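Local coordinates for protein glutaredoxin (Chlorella sorokiniana, PDB 4I2U) that binds glutathione and, as a glutaredoxin of the thioredoxin fold, probably uses it to reduce disulfides in cell redox homeostasis, at residues Lys5-Ser10 with Ala56-Tyr61; Val18-Thr23 with Ile47-Arg52; Pro26-Gly31 with Arg69-Val74. All coordinates share one frame; numbering follows the deposited sequence. Where two conformers were deposited one is given.

Contact 1. Residues Lys5-Ser10 with Ala56-Tyr61; sequences KQLVDS and AAIQDY. With GSH (glutathione), chain B.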
loop_
_atom_site.group_PDB
_atom_site.type_symbol
_atom_site.label_atom_id
_atom_site.label_comp_id
_atom_site.label_asym_id
_atom_site.label_seq_id
_atom_site.Cartn_x
_atom_site.Cartn_y
_atom_site.Cartn_z
ATOM N N LYS A 5 10.908 -7.293 -9.272
ATOM C CA LYS A 5 11.499 -7.109 -7.959
ATOM C C LYS A 5 12.028 -5.689 -7.816
ATOM O O LYS A 5 11.823 -5.031 -6.787
ATOM C CB LYS A 5 12.605 -8.136 -7.719
ATOM C CG LYS A 5 13.335 -7.943 -6.388
ATOM C CD LYS A 5 14.270 -9.093 -6.078
ATOM C CE LYS A 5 14.577 -9.152 -4.585
ATOM N NZ LYS A 5 15.289 -7.935 -4.128
ATOM N N GLN A 6 12.732 -5.207 -8.839
ATOM C CA GLN A 6 13.295 -3.862 -8.765
ATOM C C GLN A 6 12.187 -2.827 -8.654
ATOM O O GLN A 6 12.299 -1.850 -7.906
ATOM C CB GLN A 6 14.163 -3.582 -9.987
ATOM C CG GLN A 6 15.000 -2.317 -9.873
ATOM C CD GLN A 6 15.813 -2.048 -11.127
ATOM O OE1 GLN A 6 15.379 -1.312 -12.015
ATOM N NE2 GLN A 6 16.998 -2.652 -11.210
ATOM N N LEU A 7 11.114 -3.024 -9.408
ATOM C CA LEU A 7 9.972 -2.123 -9.329
ATOM C C LEU A 7 9.393 -2.069 -7.924
ATOM O O LEU A 7 9.188 -0.990 -7.354
ATOM C CB LEU A 7 8.896 -2.554 -10.322
ATOM C CG LEU A 7 7.592 -1.751 -10.400
ATOM C CD1 LEU A 7 6.611 -2.022 -9.268
ATOM C CD2 LEU A 7 7.878 -0.267 -10.491
ATOM N N VAL A 8 9.117 -3.221 -7.330
ATOM C CA VAL A 8 8.509 -3.229 -6.009
ATOM C C VAL A 8 9.455 -2.632 -4.977
ATOM O O VAL A 8 9.062 -1.751 -4.195
ATOM C CB VAL A 8 8.083 -4.649 -5.602
ATOM C CG1 VAL A 8 7.653 -4.681 -4.160
ATOM C CG2 VAL A 8 6.938 -5.130 -6.516
ATOM N N ASP A 9 10.704 -3.094 -4.958
ATOM C CA ASP A 9 11.654 -2.630 -3.951
ATOM C C ASP A 9 11.852 -1.124 -4.044
ATOM O O ASP A 9 11.837 -0.416 -3.024
ATOM C CB ASP A 9 13.010 -3.324 -4.100
ATOM C CG ASP A 9 12.975 -4.816 -3.752
ATOM O OD1 ASP A 9 11.959 -5.319 -3.237
ATOM O OD2 ASP A 9 14.034 -5.457 -3.969
ATOM N N SER A 10 12.066 -0.623 -5.251
ATOM C CA SER A 10 12.308 0.803 -5.449
ATOM C C SER A 10 11.075 1.621 -5.104
ATOM O O SER A 10 11.181 2.728 -4.589
ATOM C CB SER A 10 12.716 1.085 -6.892
ATOM O OG SER A 10 13.977 0.511 -7.181
ATOM N N ALA A 56 1.199 -9.685 -13.075
ATOM C CA ALA A 56 1.291 -11.017 -12.477
ATOM C C ALA A 56 2.685 -11.264 -11.914
ATOM O O ALA A 56 2.835 -11.893 -10.853
ATOM C CB ALA A 56 0.919 -12.076 -13.486
ATOM N N ALA A 57 3.706 -10.784 -12.613
ATOM C CA ALA A 57 5.076 -10.916 -12.121
ATOM C C ALA A 57 5.267 -10.115 -10.840
ATOM O O ALA A 57 6.012 -10.509 -9.934
ATOM C CB ALA A 57 6.080 -10.471 -13.171
ATOM N N ILE A 58 4.648 -8.949 -10.772
ATOM C CA ILE A 58 4.718 -8.147 -9.563
ATOM C C ILE A 58 4.011 -8.854 -8.413
ATOM O O ILE A 58 4.523 -8.900 -7.293
ATOM C CB ILE A 58 4.151 -6.732 -9.805
ATOM C CG1 ILE A 58 5.104 -5.968 -10.733
ATOM C CG2 ILE A 58 3.965 -5.982 -8.494
ATOM C CD1 ILE A 58 4.530 -4.719 -11.294
ATOM N N GLN A 59 2.854 -9.445 -8.678
ATOM C CA GLN A 59 2.183 -10.219 -7.643
ATOM C C GLN A 59 3.029 -11.390 -7.180
ATOM O O GLN A 59 3.034 -11.700 -5.992
ATOM C CB GLN A 59 0.837 -10.737 -8.119
ATOM C CG GLN A 59 -0.198 -9.637 -8.309
ATOM C CD GLN A 59 -1.567 -10.197 -8.651
ATOM O OE1 GLN A 59 -1.950 -10.286 -9.817
ATOM N NE2 GLN A 59 -2.306 -10.614 -7.633
ATOM N N ASP A 60 3.724 -12.043 -8.106
ATOM C CA ASP A 60 4.628 -13.135 -7.752
ATOM C C ASP A 60 5.708 -12.659 -6.790
ATOM O O ASP A 60 6.008 -13.337 -5.806
ATOM C CB ASP A 60 5.299 -13.696 -9.009
ATOM C CG ASP A 60 4.386 -14.533 -9.856
ATOM O OD1 ASP A 60 3.316 -14.955 -9.368
ATOM O OD2 ASP A 60 4.788 -14.791 -11.017
ATOM N N TYR A 61 6.307 -11.506 -7.050
ATOM C CA TYR A 61 7.302 -11.006 -6.126
ATOM C C TYR A 61 6.654 -10.621 -4.810
ATOM O O TYR A 61 7.239 -10.820 -3.744
ATOM C CB TYR A 61 8.085 -9.833 -6.702
ATOM C CG TYR A 61 9.093 -9.320 -5.705
ATOM C CD1 TYR A 61 10.103 -10.140 -5.210
ATOM C CD2 TYR A 61 9.003 -8.027 -5.221
ATOM C CE1 TYR A 61 11.014 -9.658 -4.261
ATOM C CE2 TYR A 61 9.899 -7.539 -4.278
ATOM C CZ TYR A 61 10.905 -8.359 -3.804
ATOM O OH TYR A 61 11.835 -7.889 -2.885
HETATM N N1 GSH B . -9.070 -10.201 2.754
HETATM C CA1 GSH B . -8.182 -9.749 1.672
HETATM C C1 GSH B . -7.852 -8.307 1.957
HETATM O O11 GSH B . -8.350 -7.788 2.975
HETATM O O12 GSH B . -7.071 -7.672 1.203
HETATM C CB1 GSH B . -8.890 -9.986 0.340
HETATM C CG1 GSH B . -8.029 -9.650 -0.872
HETATM C CD1 GSH B . -8.460 -10.434 -2.100
HETATM O OE1 GSH B . -8.745 -11.633 -2.040
HETATM N N2 GSH B . -8.471 -9.782 -3.247
HETATM C CA2 GSH B . -8.754 -10.453 -4.520
HETATM C C2 GSH B . -7.502 -10.981 -5.182
HETATM O O2 GSH B . -6.395 -10.594 -4.842
HETATM C CB2 GSH B . -9.494 -9.505 -5.465
HETATM S SG2 GSH B . -11.178 -9.146 -4.892
HETATM N N3 GSH B . -7.662 -11.913 -6.111
HETATM C CA3 GSH B . -6.526 -12.583 -6.695
HETATM C C3 GSH B . -5.728 -11.745 -7.664
HETATM O O31 GSH B . -6.167 -10.662 -8.098
HETATM O O32 GSH B . -4.614 -12.220 -7.987
#
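Two helices on one face of the glutaredoxin sheet, 3-14 and 55-66, meet through Y61, whose ring reaches across to K5, V8 and D9. The axes of the two short segments come within 9.4 Å at a crossing angle of -63°. A chi1 of 179° swings the Y61 ring away from its own backbone N and out to helix 3-14. K5 lays its aliphatic chain over one ring face, a CH-pi contact with CG 3.8 Å from the Y61 ring centroid, while V8 comes up at the ring edge, its CB 3.5 Å from Y61 CD2. Y61 OH donates to the syn lone pair of D9 OD1 over 2.6 Å. D9 OD2 receives K5 NZ at 2.8 Å, so the aspartate is held by a phenol from the other helix and by the ammonium group of K5, one turn earlier in its own. Nearer the sheet V8 CG2 packs on I58 CG2 at 3.7 Å, and both side chains rest on F20 of strand 17-21. Q59, turned from helix 3-14, donates from NE2 to glutathione O32 over 2.8 Å. Such helix pairing against one side of a mixed sheet belongs to the thioredoxin fold.

Contact 2. Residues Val18-Thr23 with Ile47-Arg52; sequences VIFSKT and IELDGR. With GSH (glutathione), chain B.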
loop_
_atom_site.group_PDB
_atom_site.type_symbol
_atom_site.label_atom_id
_atom_site.label_comp_id
_atom_site.label_asym_id
_atom_site.label_seq_id
_atom_site.Cartn_x
_atom_site.Cartn_y
_atom_site.Cartn_z
ATOM N N VAL A 18 2.425 3.216 -0.155
ATOM C CA VAL A 18 2.258 2.478 -1.396
ATOM C C VAL A 18 1.162 1.440 -1.258
ATOM O O VAL A 18 1.111 0.707 -0.264
ATOM C CB VAL A 18 3.583 1.777 -1.792
ATOM C CG1 VAL A 18 3.417 0.950 -3.058
ATOM C CG2 VAL A 18 4.688 2.807 -1.978
ATOM N N ILE A 19 0.299 1.348 -2.254
ATOM C CA ILE A 19 -0.704 0.298 -2.290
ATOM C C ILE A 19 -0.642 -0.373 -3.655
ATOM O O ILE A 19 -0.880 0.271 -4.688
ATOM C CB ILE A 19 -2.110 0.823 -1.929
ATOM C CG1 ILE A 19 -3.114 -0.321 -2.003
ATOM C CG2 ILE A 19 -2.540 2.023 -2.799
ATOM C CD1 ILE A 19 -4.439 -0.005 -1.319
ATOM N N PHE A 20 -0.261 -1.644 -3.675
ATOM C CA PHE A 20 -0.355 -2.440 -4.898
ATOM C C PHE A 20 -1.790 -2.899 -4.972
ATOM O O PHE A 20 -2.311 -3.480 -4.019
ATOM C CB PHE A 20 0.633 -3.613 -4.854
ATOM C CG PHE A 20 2.073 -3.158 -4.881
ATOM C CD1 PHE A 20 2.771 -2.934 -3.710
ATOM C CD2 PHE A 20 2.721 -2.901 -6.082
ATOM C CE1 PHE A 20 4.072 -2.473 -3.734
ATOM C CE2 PHE A 20 4.017 -2.439 -6.118
ATOM C CZ PHE A 20 4.701 -2.219 -4.955
ATOM N N SER A 21 -2.429 -2.634 -6.101
ATOM C CA SER A 21 -3.871 -2.609 -6.221
ATOM C C SER A 21 -4.310 -3.206 -7.545
ATOM O O SER A 21 -3.508 -3.451 -8.434
ATOM C CB SER A 21 -4.284 -1.125 -6.124
ATOM O OG SER A 21 -5.669 -0.895 -6.389
ATOM N N LYS A 22 -5.608 -3.480 -7.651
ATOM C CA LYS A 22 -6.281 -3.622 -8.942
ATOM C C LYS A 22 -7.502 -2.737 -8.912
ATOM O O LYS A 22 -8.158 -2.590 -7.878
ATOM C CB LYS A 22 -6.660 -5.073 -9.236
ATOM C CG LYS A 22 -5.439 -5.915 -9.479
ATOM C CD LYS A 22 -5.713 -7.369 -9.737
ATOM C CE LYS A 22 -4.415 -8.146 -9.856
ATOM N NZ LYS A 22 -4.651 -9.570 -10.160
ATOM N N THR A 23 -7.804 -2.115 -10.039
ATOM C CA THR A 23 -8.818 -1.055 -10.081
ATOM C C THR A 23 -10.202 -1.516 -9.656
ATOM O O THR A 23 -10.980 -0.744 -9.105
ATOM C CB THR A 23 -8.927 -0.411 -11.472
ATOM O OG1 THR A 23 -9.264 -1.396 -12.441
ATOM C CG2 THR A 23 -7.624 0.285 -11.846
ATOM N N ILE A 47 -0.317 1.433 -7.319
ATOM C CA ILE A 47 0.224 0.742 -8.485
ATOM C C ILE A 47 -0.837 -0.277 -8.915
ATOM O O ILE A 47 -1.092 -1.238 -8.183
ATOM C CB ILE A 47 1.562 0.035 -8.161
ATOM C CG1 ILE A 47 2.608 0.983 -7.540
ATOM C CG2 ILE A 47 2.088 -0.670 -9.408
ATOM C CD1 ILE A 47 2.988 2.173 -8.397
ATOM N N GLU A 48 -1.477 -0.036 -10.059
ATOM C CA GLU A 48 -2.578 -0.875 -10.520
ATOM C C GLU A 48 -2.056 -2.031 -11.352
ATOM O O GLU A 48 -1.643 -1.858 -12.506
ATOM C CB GLU A 48 -3.601 -0.072 -11.312
ATOM C CG GLU A 48 -4.178 1.121 -10.554
ATOM C CD GLU A 48 -4.946 0.781 -9.280
ATOM O OE1 GLU A 48 -5.301 -0.373 -9.025
ATOM O OE2 GLU A 48 -5.227 1.737 -8.519
ATOM N N LEU A 49 -2.141 -3.220 -10.798
ATOM C CA LEU A 49 -1.566 -4.418 -11.387
ATOM C C LEU A 49 -2.451 -5.038 -12.461
ATOM O O LEU A 49 -2.001 -5.944 -13.162
ATOM C CB LEU A 49 -1.258 -5.430 -10.289
ATOM C CG LEU A 49 -0.318 -4.900 -9.213
ATOM C CD1 LEU A 49 0.022 -5.982 -8.207
ATOM C CD2 LEU A 49 0.943 -4.337 -9.802
ATOM N N ASP A 50 -3.694 -4.579 -12.600
ATOM C CA ASP A 50 -4.496 -4.916 -13.761
ATOM C C ASP A 50 -4.196 -3.991 -14.954
ATOM O O ASP A 50 -4.539 -4.316 -16.090
ATOM C CB ASP A 50 -5.987 -4.926 -13.411
ATOM C CG ASP A 50 -6.508 -3.579 -12.926
ATOM O OD1 ASP A 50 -5.855 -2.935 -12.088
ATOM O OD2 ASP A 50 -7.607 -3.157 -13.359
ATOM N N GLY A 51 -3.538 -2.859 -14.702
ATOM C CA GLY A 51 -3.101 -1.960 -15.764
ATOM C C GLY A 51 -1.708 -2.310 -16.264
ATOM O O GLY A 51 -1.470 -2.358 -17.472
ATOM N N ARG A 52 -0.783 -2.540 -15.342
ATOM C CA ARG A 52 0.563 -2.975 -15.705
ATOM C C ARG A 52 0.528 -4.302 -16.421
ATOM O O ARG A 52 -0.072 -5.268 -15.923
ATOM C CB ARG A 52 1.447 -3.102 -14.467
ATOM C CG ARG A 52 1.802 -1.759 -13.876
ATOM C CD ARG A 52 2.913 -1.846 -12.885
ATOM N NE ARG A 52 4.152 -2.358 -13.474
ATOM C CZ ARG A 52 5.304 -1.690 -13.532
ATOM N NH1 ARG A 52 5.416 -0.454 -13.061
ATOM N NH2 ARG A 52 6.361 -2.267 -14.071
HETATM N N1 GSH B . -9.070 -10.201 2.754
HETATM C CA1 GSH B . -8.182 -9.749 1.672
HETATM C C1 GSH B . -7.852 -8.307 1.957
HETATM O O11 GSH B . -8.350 -7.788 2.975
HETATM O O12 GSH B . -7.071 -7.672 1.203
HETATM C CB1 GSH B . -8.890 -9.986 0.340
HETATM C CG1 GSH B . -8.029 -9.650 -0.872
HETATM C CD1 GSH B . -8.460 -10.434 -2.100
HETATM O OE1 GSH B . -8.745 -11.633 -2.040
HETATM N N2 GSH B . -8.471 -9.782 -3.247
HETATM C CA2 GSH B . -8.754 -10.453 -4.520
HETATM C C2 GSH B . -7.502 -10.981 -5.182
HETATM O O2 GSH B . -6.395 -10.594 -4.842
HETATM C CB2 GSH B . -9.494 -9.505 -5.465
HETATM S SG2 GSH B . -11.178 -9.146 -4.892
HETATM N N3 GSH B . -7.662 -11.913 -6.111
HETATM C CA3 GSH B . -6.526 -12.583 -6.695
HETATM C C3 GSH B . -5.728 -11.745 -7.664
HETATM O O31 GSH B . -6.167 -10.662 -8.098
HETATM O O32 GSH B . -4.614 -12.220 -7.987
HETATM O O HOH W 1 -2.046 -9.067 -12.400
#
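F20 and I47 pair as parallel neighbours in the sheet, and beyond them polar side chains continue the junction between strands 17-21 and 45-48. The backbone ladder runs I47 N to I19 O, S21 N to I47 O, and L49 N to S21 O, the last a nearly straight bond of 2.7 Å. On the sheet face that carries F20 and I47, the two side chains run alongside each other in the same sense, with F20 CD2 3.8 Å from I47 CB; L49 adds a methyl, CD2, at the edge of the phenylalanine ring. On the other face E48 bends at chi2 (-62°), bringing OE1 to S21 OG. S21 OG donates to E48 OE1 over 2.7 Å, on the syn side but 24° out of the carboxylate plane, and K32 forms a salt bridge with E48 OE2. D50 CG sits between its backbone N and carbonyl carbon (chi1 61°), which puts both oxygens against T23: T23 N reaches D50 OD1 at 2.9 Å from above the carboxylate plane, whereas T23 OG1 gives its proton to the syn lone pair of D50 OD2 at 2.6 Å. K22 runs antiparallel to the D50 side chain and, extended beyond CG, carries NZ to glutathione O31 at 2.8 Å. Q59 OE1 accepts from the same NZ and would help to aim it. The chemistry implies a division of labour: E48 ties down the end of strand 17-21 at S21, D50 holds T23 just beyond it, and K22, between these two points in the chain, delivers a positive charge that probably favours binding of the tripeptide's glycine carboxylate.

Contact 3. Residues Pro26-Gly31 with Arg69-Val74; sequences PYCVKG and RSVPRV. With GSH (glutathione), chain B.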
loop_
_atom_site.group_PDB
_atom_site.type_symbol
_atom_site.label_atom_id
_atom_site.label_comp_id
_atom_site.label_asym_id
_atom_site.label_seq_id
_atom_site.Cartn_x
_atom_site.Cartn_y
_atom_site.Cartn_z
ATOM N N PRO A 26 -12.697 -4.502 -4.462
ATOM C CA PRO A 26 -13.255 -3.727 -3.349
ATOM C C PRO A 26 -12.341 -3.644 -2.135
ATOM O O PRO A 26 -12.460 -2.724 -1.342
ATOM C CB PRO A 26 -14.543 -4.478 -3.004
ATOM C CG PRO A 26 -14.263 -5.909 -3.447
ATOM C CD PRO A 26 -13.460 -5.749 -4.702
ATOM N N TYR A 27 -11.424 -4.593 -1.989
ATOM C CA TYR A 27 -10.459 -4.532 -0.891
ATOM C C TYR A 27 -9.436 -3.444 -1.161
ATOM O O TYR A 27 -8.991 -2.766 -0.228
ATOM C CB TYR A 27 -9.819 -5.907 -0.654
ATOM C CG TYR A 27 -10.843 -6.873 -0.114
ATOM C CD1 TYR A 27 -11.105 -6.938 1.243
ATOM C CD2 TYR A 27 -11.587 -7.675 -0.958
ATOM C CE1 TYR A 27 -12.059 -7.782 1.756
ATOM C CE2 TYR A 27 -12.550 -8.523 -0.451
ATOM C CZ TYR A 27 -12.781 -8.579 0.898
ATOM O OH TYR A 27 -13.743 -9.430 1.368
ATOM N N CYS A 28 -9.065 -3.270 -2.420
ATOM C CA CYS A 28 -8.202 -2.171 -2.825
ATOM C C CYS A 28 -8.894 -0.836 -2.608
ATOM O O CYS A 28 -8.297 0.101 -2.067
ATOM C CB CYS A 28 -7.772 -2.345 -4.286
ATOM S SG CYS A 28 -6.733 -3.790 -4.507
ATOM N N VAL A 29 -10.165 -0.746 -2.993
ATOM C CA VAL A 29 -10.941 0.473 -2.737
ATOM C C VAL A 29 -10.990 0.757 -1.237
ATOM O O VAL A 29 -10.812 1.897 -0.797
ATOM C CB VAL A 29 -12.374 0.331 -3.305
ATOM C CG1 VAL A 29 -13.242 1.489 -2.866
ATOM C CG2 VAL A 29 -12.325 0.241 -4.824
ATOM N N LYS A 30 -11.243 -0.272 -0.441
ATOM C CA LYS A 30 -11.313 -0.103 1.013
ATOM C C LYS A 30 -9.978 0.403 1.584
ATOM O O LYS A 30 -9.951 1.281 2.446
ATOM C CB LYS A 30 -11.687 -1.446 1.643
ATOM C CG LYS A 30 -11.761 -1.471 3.152
ATOM C CD LYS A 30 -11.977 -2.911 3.660
ATOM C CE LYS A 30 -13.265 -3.531 3.140
ATOM N NZ LYS A 30 -13.638 -4.709 3.997
ATOM N N GLY A 31 -8.865 -0.154 1.122
ATOM C CA GLY A 31 -7.552 0.280 1.569
ATOM C C GLY A 31 -7.269 1.722 1.180
ATOM O O GLY A 31 -6.755 2.513 1.979
ATOM N N ARG A 69 -0.166 -13.239 -2.522
ATOM C CA ARG A 69 -0.269 -12.617 -3.839
ATOM C C ARG A 69 -1.445 -11.682 -3.973
ATOM O O ARG A 69 -1.497 -10.898 -4.911
ATOM C CB ARG A 69 -0.493 -13.689 -4.912
ATOM C CG ARG A 69 0.726 -14.232 -5.598
ATOM C CD ARG A 69 0.342 -15.155 -6.742
ATOM N NE ARG A 69 0.801 -14.678 -8.047
ATOM C CZ ARG A 69 0.008 -14.234 -9.023
ATOM N NH1 ARG A 69 -1.307 -14.155 -8.852
ATOM N NH2 ARG A 69 0.534 -13.854 -10.176
ATOM N N SER A 70 -2.419 -11.779 -3.075
ATOM C CA SER A 70 -3.672 -11.057 -3.259
ATOM C C SER A 70 -3.454 -9.556 -3.204
ATOM O O SER A 70 -2.508 -9.064 -2.602
ATOM C CB SER A 70 -4.688 -11.458 -2.200
ATOM O OG SER A 70 -4.283 -11.099 -0.898
ATOM N N VAL A 71 -4.358 -8.817 -3.828
ATOM C CA VAL A 71 -4.390 -7.361 -3.727
ATOM C C VAL A 71 -5.493 -6.935 -2.777
ATOM O O VAL A 71 -6.540 -7.563 -2.703
ATOM C CB VAL A 71 -4.557 -6.668 -5.097
ATOM C CG1 VAL A 71 -3.313 -6.902 -5.923
ATOM C CG2 VAL A 71 -5.806 -7.164 -5.836
ATOM N N PRO A 72 -5.275 -5.853 -2.032
ATOM C CA PRO A 72 -4.079 -5.013 -2.094
ATOM C C PRO A 72 -2.935 -5.515 -1.216
ATOM O O PRO A 72 -3.121 -6.356 -0.341
ATOM C CB PRO A 72 -4.575 -3.666 -1.550
ATOM C CG PRO A 72 -5.625 -4.101 -0.535
ATOM C CD PRO A 72 -6.317 -5.280 -1.161
ATOM N N ARG A 73 -1.750 -4.960 -1.449
ATOM C CA ARG A 73 -0.622 -5.107 -0.538
ATOM C C ARG A 73 -0.141 -3.705 -0.237
ATOM O O ARG A 73 0.249 -2.967 -1.128
ATOM C CB ARG A 73 0.488 -5.978 -1.134
ATOM C CG ARG A 73 0.043 -7.385 -1.530
ATOM C CD ARG A 73 0.204 -8.405 -0.415
ATOM N NE ARG A 73 -0.774 -9.486 -0.467
ATOM C CZ ARG A 73 -0.801 -10.495 0.391
ATOM N NH1 ARG A 73 0.141 -10.608 1.326
ATOM N NH2 ARG A 73 -1.757 -11.405 0.305
ATOM N N VAL A 74 -0.240 -3.319 1.031
ATOM C CA VAL A 74 -0.009 -1.940 1.467
ATOM C C VAL A 74 1.291 -1.850 2.258
ATOM O O VAL A 74 1.567 -2.688 3.136
ATOM C CB VAL A 74 -1.185 -1.453 2.315
ATOM C CG1 VAL A 74 -1.005 -0.019 2.736
ATOM C CG2 VAL A 74 -2.496 -1.629 1.537
HETATM N N1 GSH B . -9.070 -10.201 2.754
HETATM C CA1 GSH B . -8.182 -9.749 1.672
HETATM C C1 GSH B . -7.852 -8.307 1.957
HETATM O O11 GSH B . -8.350 -7.788 2.975
HETATM O O12 GSH B . -7.071 -7.672 1.203
HETATM C CB1 GSH B . -8.890 -9.986 0.340
HETATM C CG1 GSH B . -8.029 -9.650 -0.872
HETATM C CD1 GSH B . -8.460 -10.434 -2.100
HETATM O OE1 GSH B . -8.745 -11.633 -2.040
HETATM N N2 GSH B . -8.471 -9.782 -3.247
HETATM C CA2 GSH B . -8.754 -10.453 -4.520
HETATM C C2 GSH B . -7.502 -10.981 -5.182
HETATM O O2 GSH B . -6.395 -10.594 -4.842
HETATM C CB2 GSH B . -9.494 -9.505 -5.465
HETATM S SG2 GSH B . -11.178 -9.146 -4.892
HETATM N N3 GSH B . -7.662 -11.913 -6.111
HETATM C CA3 GSH B . -6.526 -12.583 -6.695
HETATM C C3 GSH B . -5.728 -11.745 -7.664
HETATM O O31 GSH B . -6.167 -10.662 -8.098
HETATM O O32 GSH B . -4.614 -12.220 -7.987
#
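The first turns of helix 26-36 face an extended loop leading into strand 73-76, with C28 and P72 nearest across the contact at 5.1 Å between CA atoms and a cis peptide bond joining V71 to P72. Packing between the two segments is apolar. C28 turns its sulfur, anti to its own carbonyl carbon (chi1 -66°), into the corner between V71 and P72, where SG lies 3.7 Å from both V71 CB and P72 CB. Alongside, Y27 CB touches P72 CD at 3.6 Å. The cis-proline opposite the start of the helix bearing the CxxC pair, C25 and C28, is a hallmark of the thioredoxin fold, and here it lines the glutathione pocket. The backbone of V71 pairs with the ligand in the manner of a beta strand: V71 N donates to glutathione O2 at 2.9 Å, and glutathione N2 returns a bond to V71 O at 3.0 Å. The ring of Y27 is covered on one face by glutathione CB1, which sits 3.6 Å above the plane over its centre, while P72 CD approaches the ligand's O12. Within the loop itself, R73 grips S70 side-on with two nitrogens, NE bonding to S70 O in the guanidinium plane and NH2 to S70 OG at 2.8 Å. R69 in turn forms a salt bridge with D60 on helix 55-66.

Overall arrangement
The three contacts trace successive layers of one thioredoxin fold. Contact 1 joins helices 3-14 and 55-66 on one side of the sheet, contact 2 joins neighbouring parallel strands within it, and contact 3 brings helix 26-36 from the other side against the cis-proline loop. Their centres lie about 11 Å (1 to 2), 9 Å (2 to 3) and 16 Å (1 to 3) apart. Along the chain both segments of contact 2 fall between those of contact 1, whereas the segments of contact 3 alternate with those of each of the others. Every contact also reaches glutathione, through Q59, K22 and Y27 with V71 and P72, so distant stretches of sequence converge on one pocket.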